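Local coordinates for integron cassette protein Vpc_cass2 (Vibrio paracholerae, PDB 3JRT) that is of unknown function but is encoded by a mobile integron gene cassette and forms an all-helical fold that pairs as a two-chain assembly, at residues D41-E53 with R67-N81. Numbering follows the deposited sequence.
Sequences DLTIAVTVLKDYE and RQCIWRLCVYSIVIN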
ATOM      1  N   ASP A  41      -2.303  -9.681   4.646  1.00 38.39           N
ATOM      2  CA  ASP A  41      -2.388  -8.470   3.833  1.00 43.27           C
ATOM      3  C   ASP A  41      -3.358  -8.623   2.650  1.00 40.95           C
ATOM      4  O   ASP A  41      -4.114  -7.714   2.357  1.00 36.22           O
ATOM      5  CB  ASP A  41      -1.003  -7.994   3.379  1.00 44.15           C
ATOM      6  CG  ASP A  41      -0.083  -7.639   4.566  1.00 53.66           C
ATOM      7  OD1 ASP A  41      -0.601  -7.364   5.666  1.00 48.67           O
ATOM      8  OD2 ASP A  41       1.157  -7.628   4.404  1.00 59.55           O
ATOM      9  N   LEU A  42      -3.350  -9.777   1.992  1.00 36.71           N
ATOM     10  CA  LEU A  42      -4.267 -10.010   0.883  1.00 37.76           C
ATOM     11  C   LEU A  42      -5.692 -10.096   1.422  1.00 37.36           C
ATOM     12  O   LEU A  42      -6.607  -9.556   0.841  1.00 38.33           O
ATOM     13  CB  LEU A  42      -3.908 -11.285   0.125  1.00 34.35           C
ATOM     14  CG  LEU A  42      -2.668 -11.248  -0.767  1.00 43.32           C
ATOM     15  CD1 LEU A  42      -2.215 -12.675  -1.118  1.00 35.58           C
ATOM     16  CD2 LEU A  42      -2.905 -10.424  -2.031  1.00 37.92           C
ATOM     17  N   THR A  43      -5.866 -10.747   2.561  1.00 42.66           N
ATOM     18  CA  THR A  43      -7.202 -10.910   3.117  1.00 38.67           C
ATOM     19  C   THR A  43      -7.783  -9.563   3.533  1.00 41.08           C
ATOM     20  O   THR A  43      -8.949  -9.293   3.300  1.00 37.37           O
ATOM     21  CB  THR A  43      -7.183 -11.890   4.322  1.00 39.46           C
ATOM     22  OG1 THR A  43      -6.785 -13.180   3.859  1.00 46.33           O
ATOM     23  CG2 THR A  43      -8.556 -11.990   5.015  1.00 33.00           C
ATOM     24  N   ILE A  44      -6.968  -8.714   4.147  1.00 44.55           N
ATOM     25  CA  ILE A  44      -7.486  -7.458   4.658  1.00 37.46           C
ATOM     26  C   ILE A  44      -7.787  -6.434   3.535  1.00 35.19           C
ATOM     27  O   ILE A  44      -8.769  -5.717   3.592  1.00 34.37           O
ATOM     28  CB  ILE A  44      -6.587  -6.849   5.751  1.00 38.53           C
ATOM     29  CG1 ILE A  44      -7.329  -5.711   6.440  1.00 37.66           C
ATOM     30  CG2 ILE A  44      -5.270  -6.324   5.167  1.00 38.99           C
ATOM     31  CD1 ILE A  44      -8.506  -6.184   7.266  1.00 37.11           C
ATOM     32  N   ALA A  45      -6.941  -6.387   2.523  1.00 32.54           N
ATOM     33  CA  ALA A  45      -7.154  -5.519   1.379  1.00 34.26           C
ATOM     34  C   ALA A  45      -8.501  -5.808   0.697  1.00 35.14           C
ATOM     35  O   ALA A  45      -9.235  -4.890   0.338  1.00 39.40           O
ATOM     36  CB  ALA A  45      -6.000  -5.672   0.386  1.00 29.04           C
ATOM     37  N   VAL A  46      -8.822  -7.087   0.540  1.00 36.47           N
ATOM     38  CA  VAL A  46     -10.096  -7.509  -0.043  1.00 32.81           C
ATOM     39  C   VAL A  46     -11.260  -7.146   0.875  1.00 35.37           C
ATOM     40  O   VAL A  46     -12.268  -6.603   0.418  1.00 41.68           O
ATOM     41  CB  VAL A  46     -10.096  -9.045  -0.325  1.00 35.98           C
ATOM     42  CG1 VAL A  46     -11.506  -9.554  -0.649  1.00 27.46           C
ATOM     43  CG2 VAL A  46      -9.137  -9.367  -1.448  1.00 31.55           C
ATOM     44  N   THR A  47     -11.103  -7.426   2.175  1.00 37.26           N
ATOM     45  CA  THR A  47     -12.138  -7.126   3.168  1.00 37.13           C
ATOM     46  C   THR A  47     -12.444  -5.626   3.230  1.00 35.87           C
ATOM     47  O   THR A  47     -13.598  -5.202   3.210  1.00 41.72           O
ATOM     48  CB  THR A  47     -11.736  -7.604   4.585  1.00 39.61           C
ATOM     49  OG1 THR A  47     -11.594  -9.025   4.594  1.00 49.83           O
ATOM     50  CG2 THR A  47     -12.804  -7.203   5.609  1.00 34.96           C
ATOM     51  N   VAL A  48     -11.402  -4.818   3.321  1.00 33.10           N
ATOM     52  CA  VAL A  48     -11.598  -3.374   3.348  1.00 31.52           C
ATOM     53  C   VAL A  48     -12.347  -2.876   2.110  1.00 34.63           C
ATOM     54  O   VAL A  48     -13.285  -2.097   2.215  1.00 38.90           O
ATOM     55  CB  VAL A  48     -10.255  -2.650   3.453  1.00 31.52           C
ATOM     56  CG1 VAL A  48     -10.437  -1.161   3.186  1.00 27.62           C
ATOM     57  CG2 VAL A  48      -9.656  -2.871   4.854  1.00 31.90           C
ATOM     58  N   LEU A  49     -11.922  -3.345   0.942  1.00 36.93           N
ATOM     59  CA  LEU A  49     -12.488  -2.918  -0.331  1.00 35.65           C
ATOM     60  C   LEU A  49     -13.966  -3.276  -0.376  1.00 41.15           C
ATOM     61  O   LEU A  49     -14.812  -2.444  -0.656  1.00 45.04           O
ATOM     62  CB  LEU A  49     -11.740  -3.583  -1.487  1.00 33.55           C
ATOM     63  CG  LEU A  49     -12.144  -3.132  -2.887  1.00 41.03           C
ATOM     64  CD1 LEU A  49     -12.274  -1.606  -2.938  1.00 31.69           C
ATOM     65  CD2 LEU A  49     -11.142  -3.649  -3.919  1.00 39.61           C
ATOM     66  N   LYS A  50     -14.269  -4.519  -0.046  1.00 41.59           N
ATOM     67  CA  LYS A  50     -15.652  -4.951   0.044  1.00 41.09           C
ATOM     68  C   LYS A  50     -16.470  -4.193   1.070  1.00 38.47           C
ATOM     69  O   LYS A  50     -17.629  -3.878   0.810  1.00 44.69           O
ATOM     70  CB  LYS A  50     -15.737  -6.465   0.214  1.00 39.71           C
ATOM     71  CG  LYS A  50     -15.493  -7.154  -1.131  1.00 48.88           C
ATOM     72  CD  LYS A  50     -15.077  -8.603  -1.002  1.00 55.88           C
ATOM     73  CE  LYS A  50     -16.148  -9.432  -0.390  1.00 57.44           C
ATOM     74  NZ  LYS A  50     -15.875 -10.886  -0.626  1.00 66.74           N
ATOM     75  N   ASP A  51     -15.876  -3.889   2.222  0.52 40.37           N
ATOM     76  CA  ASP A  51     -16.564  -3.080   3.227  0.52 41.35           C
ATOM     77  C   ASP A  51     -17.022  -1.753   2.625  0.52 42.87           C
ATOM     78  O   ASP A  51     -18.192  -1.385   2.736  0.52 46.72           O
ATOM     79  CB  ASP A  51     -15.677  -2.826   4.448  0.52 43.34           C
ATOM     80  CG  ASP A  51     -15.561  -4.040   5.344  0.52 48.59           C
ATOM     81  OD1 ASP A  51     -16.284  -5.027   5.086  0.52 52.30           O
ATOM     82  OD2 ASP A  51     -14.750  -4.013   6.303  0.52 44.54           O
ATOM     83  N   TYR A  52     -16.105  -1.044   1.973  1.00 38.89           N
ATOM     84  CA  TYR A  52     -16.434   0.264   1.408  1.00 40.74           C
ATOM     85  C   TYR A  52     -17.385   0.181   0.216  1.00 42.06           C
ATOM     86  O   TYR A  52     -18.257   1.031   0.056  1.00 46.52           O
ATOM     87  CB  TYR A  52     -15.171   1.093   1.099  1.00 42.12           C
ATOM     88  CG  TYR A  52     -14.603   1.692   2.359  1.00 44.86           C
ATOM     89  CD1 TYR A  52     -13.650   1.014   3.109  1.00 38.19           C
ATOM     90  CD2 TYR A  52     -15.056   2.918   2.830  1.00 45.32           C
ATOM     91  CE1 TYR A  52     -13.158   1.552   4.283  1.00 43.23           C
ATOM     92  CE2 TYR A  52     -14.562   3.471   4.004  1.00 43.05           C
ATOM     93  CZ  TYR A  52     -13.613   2.779   4.727  1.00 48.58           C
ATOM     94  OH  TYR A  52     -13.125   3.312   5.897  1.00 56.51           O
ATOM     95  N   GLU A  53     -17.245  -0.857  -0.595  1.00 44.60           N
ATOM     96  CA  GLU A  53     -18.174  -1.073  -1.694  1.00 50.76           C
ATOM     97  C   GLU A  53     -19.581  -1.339  -1.173  1.00 53.21           C
ATOM     98  O   GLU A  53     -20.552  -1.183  -1.895  1.00 54.45           O
ATOM     99  CB  GLU A  53     -17.697  -2.204  -2.600  1.00 52.64           C
ATOM    100  CG  GLU A  53     -16.601  -1.769  -3.565  1.00 56.23           C
ATOM    101  CD  GLU A  53     -17.047  -0.616  -4.463  1.00 65.81           C
ATOM    102  OE1 GLU A  53     -18.025  -0.789  -5.223  1.00 71.31           O
ATOM    103  OE2 GLU A  53     -16.420   0.464  -4.411  1.00 61.81           O
ATOM    104  N   ARG A  67     -13.781   7.471  -3.554  1.00 44.48           N
ATOM    105  CA  ARG A  67     -13.928   6.070  -3.916  1.00 51.72           C
ATOM    106  C   ARG A  67     -12.697   5.548  -4.665  1.00 43.92           C
ATOM    107  O   ARG A  67     -12.203   4.485  -4.361  1.00 38.15           O
ATOM    108  CB  ARG A  67     -15.199   5.850  -4.732  1.00 46.51           C
ATOM    109  CG  ARG A  67     -15.479   4.405  -5.024  1.00 47.92           C
ATOM    110  CD  ARG A  67     -16.880   4.193  -5.612  1.00 51.84           C
ATOM    111  NE  ARG A  67     -17.099   2.790  -5.926  1.00 53.02           N
ATOM    112  CZ  ARG A  67     -16.836   2.255  -7.110  1.00 56.06           C
ATOM    113  NH1 ARG A  67     -16.378   3.023  -8.086  1.00 50.82           N
ATOM    114  NH2 ARG A  67     -17.043   0.964  -7.322  1.00 60.34           N
ATOM    115  N   GLN A  68     -12.209   6.299  -5.648  1.00 36.26           N
ATOM    116  CA  GLN A  68     -11.000   5.894  -6.354  1.00 39.92           C
ATOM    117  C   GLN A  68      -9.812   5.716  -5.405  1.00 35.87           C
ATOM    118  O   GLN A  68      -8.974   4.831  -5.580  1.00 40.48           O
ATOM    119  CB  GLN A  68     -10.648   6.916  -7.453  1.00 38.75           C
ATOM    120  CG  GLN A  68     -11.444   6.772  -8.711  1.00 50.94           C
ATOM    121  CD  GLN A  68     -11.163   7.893  -9.742  1.00 77.33           C
ATOM    122  OE1 GLN A  68     -11.904   8.048 -10.729  1.00 81.30           O
ATOM    123  NE2 GLN A  68     -10.098   8.676  -9.509  1.00 76.40           N
ATOM    124  N   CYS A  69      -9.733   6.570  -4.399  1.00 33.78           N
ATOM    125  CA  CYS A  69      -8.609   6.512  -3.475  1.00 31.48           C
ATOM    126  C   CYS A  69      -8.636   5.221  -2.672  1.00 32.35           C
ATOM    127  O   CYS A  69      -7.589   4.627  -2.400  1.00 35.73           O
ATOM    128  CB  CYS A  69      -8.604   7.745  -2.556  1.00 34.43           C
ATOM    129  SG  CYS A  69      -8.092   9.246  -3.394  1.00 45.31           S
ATOM    130  N   ILE A  70      -9.840   4.787  -2.309  1.00 32.80           N
ATOM    131  CA  ILE A  70     -10.024   3.515  -1.621  1.00 36.49           C
ATOM    132  C   ILE A  70      -9.583   2.348  -2.498  1.00 34.33           C
ATOM    133  O   ILE A  70      -8.891   1.437  -2.041  1.00 32.58           O
ATOM    134  CB  ILE A  70     -11.493   3.316  -1.175  1.00 40.80           C
ATOM    135  CG1 ILE A  70     -11.857   4.350  -0.120  1.00 43.63           C
ATOM    136  CG2 ILE A  70     -11.700   1.926  -0.592  1.00 37.31           C
ATOM    137  CD1 ILE A  70     -13.367   4.495   0.111  1.00 51.46           C
ATOM    138  N   TRP A  71     -10.011   2.372  -3.759  1.00 37.88           N
ATOM    139  CA  TRP A  71      -9.610   1.350  -4.714  1.00 36.70           C
ATOM    140  C   TRP A  71      -8.098   1.311  -4.893  1.00 39.50           C
ATOM    141  O   TRP A  71      -7.507   0.232  -4.934  1.00 40.66           O
ATOM    142  CB  TRP A  71     -10.344   1.506  -6.075  1.00 36.21           C
ATOM    143  CG  TRP A  71     -11.732   0.960  -5.993  1.00 38.97           C
ATOM    144  CD1 TRP A  71     -12.797   1.513  -5.349  1.00 39.94           C
ATOM    145  CD2 TRP A  71     -12.187  -0.288  -6.520  1.00 41.47           C
ATOM    146  NE1 TRP A  71     -13.897   0.693  -5.457  1.00 42.50           N
ATOM    147  CE2 TRP A  71     -13.549  -0.417  -6.176  1.00 44.12           C
ATOM    148  CE3 TRP A  71     -11.574  -1.311  -7.248  1.00 39.25           C
ATOM    149  CZ2 TRP A  71     -14.317  -1.520  -6.555  1.00 46.44           C
ATOM    150  CZ3 TRP A  71     -12.327  -2.417  -7.598  1.00 45.97           C
ATOM    151  CH2 TRP A  71     -13.690  -2.505  -7.264  1.00 48.32           C
ATOM    152  N   ARG A  72      -7.457   2.465  -5.023  1.00 36.83           N
ATOM    153  CA  ARG A  72      -5.993   2.427  -5.147  1.00 33.84           C
ATOM    154  C   ARG A  72      -5.359   1.862  -3.871  1.00 32.05           C
ATOM    155  O   ARG A  72      -4.476   1.005  -3.945  1.00 35.23           O
ATOM    156  CB  ARG A  72      -5.396   3.789  -5.504  1.00 36.85           C
ATOM    157  CG  ARG A  72      -5.845   4.341  -6.863  1.00 45.72           C
ATOM    158  CD  ARG A  72      -4.931   5.472  -7.310  1.00 51.46           C
ATOM    159  NE  ARG A  72      -4.892   6.583  -6.358  1.00 51.48           N
ATOM    160  CZ  ARG A  72      -5.747   7.605  -6.378  1.00 53.80           C
ATOM    161  NH1 ARG A  72      -6.715   7.659  -7.287  1.00 46.27           N
ATOM    162  NH2 ARG A  72      -5.639   8.578  -5.486  1.00 57.07           N
ATOM    163  N   LEU A  73      -5.819   2.330  -2.710  1.00 27.97           N
ATOM    164  CA  LEU A  73      -5.281   1.821  -1.451  1.00 32.03           C
ATOM    165  C   LEU A  73      -5.269   0.303  -1.458  1.00 36.43           C
ATOM    166  O   LEU A  73      -4.250  -0.310  -1.169  1.00 34.70           O
ATOM    167  CB  LEU A  73      -6.079   2.332  -0.235  1.00 32.33           C
ATOM    168  CG  LEU A  73      -5.681   1.729   1.125  1.00 29.81           C
ATOM    169  CD1 LEU A  73      -4.248   2.123   1.469  1.00 26.17           C
ATOM    170  CD2 LEU A  73      -6.604   2.189   2.245  1.00 28.21           C
ATOM    171  N   CYS A  74      -6.411  -0.306  -1.777  1.00 31.69           N
ATOM    172  CA  CYS A  74      -6.532  -1.759  -1.665  1.00 30.61           C
ATOM    173  C   CYS A  74      -5.876  -2.493  -2.831  1.00 34.61           C
ATOM    174  O   CYS A  74      -5.168  -3.497  -2.660  1.00 35.29           O
ATOM    175  CB  CYS A  74      -7.997  -2.169  -1.506  1.00 25.48           C
ATOM    176  SG  CYS A  74      -8.756  -1.473  -0.005  1.00 32.84           S
ATOM    177  N   VAL A  75      -6.079  -1.973  -4.025  1.00 30.15           N
ATOM    178  CA  VAL A  75      -5.474  -2.584  -5.189  1.00 34.30           C
ATOM    179  C   VAL A  75      -3.929  -2.563  -5.142  1.00 39.24           C
ATOM    180  O   VAL A  75      -3.286  -3.573  -5.433  1.00 43.24           O
ATOM    181  CB  VAL A  75      -6.029  -1.943  -6.470  1.00 39.60           C
ATOM    182  CG1 VAL A  75      -5.138  -2.241  -7.687  1.00 34.38           C
ATOM    183  CG2 VAL A  75      -7.484  -2.398  -6.674  1.00 35.59           C
ATOM    184  N   TYR A  76      -3.334  -1.427  -4.791  1.00 30.61           N
ATOM    185  CA  TYR A  76      -1.877  -1.372  -4.672  1.00 38.14           C
ATOM    186  C   TYR A  76      -1.364  -2.448  -3.708  1.00 38.90           C
ATOM    187  O   TYR A  76      -0.353  -3.107  -3.948  1.00 38.39           O
ATOM    188  CB  TYR A  76      -1.408   0.017  -4.228  1.00 33.88           C
ATOM    189  CG  TYR A  76      -1.477   1.054  -5.342  1.00 39.91           C
ATOM    190  CD1 TYR A  76      -1.568   0.663  -6.659  1.00 41.72           C
ATOM    191  CD2 TYR A  76      -1.429   2.423  -5.067  1.00 41.82           C
ATOM    192  CE1 TYR A  76      -1.625   1.592  -7.691  1.00 49.56           C
ATOM    193  CE2 TYR A  76      -1.495   3.368  -6.090  1.00 45.97           C
ATOM    194  CZ  TYR A  76      -1.593   2.934  -7.404  1.00 49.54           C
ATOM    195  OH  TYR A  76      -1.640   3.828  -8.440  1.00 51.02           O
ATOM    196  N   SER A  77      -2.085  -2.654  -2.622  1.00 37.14           N
ATOM    197  CA  SER A  77      -1.626  -3.612  -1.647  1.00 34.62           C
ATOM    198  C   SER A  77      -1.737  -5.028  -2.248  1.00 35.82           C
ATOM    199  O   SER A  77      -0.813  -5.841  -2.154  1.00 38.56           O
ATOM    200  CB  SER A  77      -2.441  -3.480  -0.354  1.00 31.08           C
ATOM    201  OG  SER A  77      -2.030  -4.454   0.582  1.00 37.45           O
ATOM    202  N   ILE A  78      -2.881  -5.326  -2.846  1.00 36.05           N
ATOM    203  CA  ILE A  78      -3.046  -6.600  -3.558  1.00 35.98           C
ATOM    204  C   ILE A  78      -1.943  -6.844  -4.602  1.00 39.02           C
ATOM    205  O   ILE A  78      -1.358  -7.922  -4.645  1.00 40.59           O
ATOM    206  CB  ILE A  78      -4.432  -6.676  -4.208  1.00 42.59           C
ATOM    207  CG1 ILE A  78      -5.500  -6.799  -3.110  1.00 35.27           C
ATOM    208  CG2 ILE A  78      -4.501  -7.820  -5.236  1.00 35.15           C
ATOM    209  CD1 ILE A  78      -6.913  -6.537  -3.626  1.00 36.97           C
ATOM    210  N   VAL A  79      -1.628  -5.851  -5.431  1.00 39.51           N
ATOM    211  CA  VAL A  79      -0.631  -6.104  -6.464  1.00 44.53           C
ATOM    212  C   VAL A  79       0.766  -6.274  -5.874  1.00 48.63           C
ATOM    213  O   VAL A  79       1.534  -7.128  -6.316  1.00 57.76           O
ATOM    214  CB  VAL A  79      -0.681  -5.078  -7.655  1.00 30.28           C
ATOM    215  CG1 VAL A  79      -2.094  -5.084  -8.291  1.00 29.51           C
ATOM    216  CG2 VAL A  79      -0.271  -3.657  -7.215  1.00 32.15           C
ATOM    217  N   ILE A  80       1.093  -5.470  -4.869  1.00 47.28           N
ATOM    218  CA  ILE A  80       2.374  -5.619  -4.189  1.00 43.85           C
ATOM    219  C   ILE A  80       2.506  -7.034  -3.632  1.00 40.36           C
ATOM    220  O   ILE A  80       3.544  -7.663  -3.751  1.00 37.53           O
ATOM    221  CB  ILE A  80       2.556  -4.568  -3.072  1.00 47.39           C
ATOM    222  CG1 ILE A  80       2.990  -3.220  -3.669  1.00 35.01           C
ATOM    223  CG2 ILE A  80       3.550  -5.066  -1.992  1.00 41.16           C
ATOM    224  CD1 ILE A  80       2.723  -2.019  -2.716  1.00 33.95           C
ATOM    225  N   ASN A  81       1.436  -7.551  -3.050  1.00 39.32           N
ATOM    226  CA  ASN A  81       1.504  -8.878  -2.461  1.00 41.25           C
ATOM    227  C   ASN A  81       1.428 -10.039  -3.449  1.00 44.65           C
ATOM    228  O   ASN A  81       2.063 -11.070  -3.247  1.00 47.26           O
ATOM    229  CB  ASN A  81       0.492  -9.011  -1.343  1.00 34.34           C
ATOM    230  CG  ASN A  81       0.957  -8.292  -0.097  1.00 40.33           C
ATOM    231  OD1 ASN A  81       1.908  -8.712   0.534  1.00 47.51           O
ATOM    232  ND2 ASN A  81       0.338  -7.180   0.217  1.00 33.04           N
TER
HETATM  233  O   HOH W   1      -3.188  -5.192   2.748  1.00 36.89           O
HETATM  234  O   HOH W   2       2.780  -9.177   2.920  1.00 45.00           O
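Segments 41-53 and 67-81, parts of helices 27-53 and 64-91, run nearly antiparallel, their axes at 161° and 8.8 Å apart at closest approach. A45 and C74 bring their CA atoms to 4.9 Å, a closeness that their small side chains allow; A45 CB also meets I78 CG1 at 3.7 Å. C74 SG lies against V48 CG1, branched I70 reaches the flat Y52 ring obliquely with CD1, and flexible L42 lays CD2 along N81 CB and I78. L49, its CG anti to the backbone N (chi1 -175°), sets CD1 over one face of the W71 indole, 3.7 Å from the centroid of the five-membered ring, a CH-pi contact. At this ring's edge W71 NE1 donates to E53 OE2 (2.7 Å); OE2 lies close to the indole plane, whereas NE1 approaches from above the carboxylate plane. R67 forms a salt bridge with E53: NH2 donates almost straight to OE1 (2.9 Å, 177°), and NE adds a weak bond to OE2. R59 also pairs with OE1. At the other end one water links D41 O with S77 OG, and another donates to both D41 OD2 and N81 OD1, while D41 OD1 pairs with R72 of the second subunit. Apolar packing thus joins the hairpin's middle, with polar links at both ends, and the arginines probably stabilise E53 as a carboxylate.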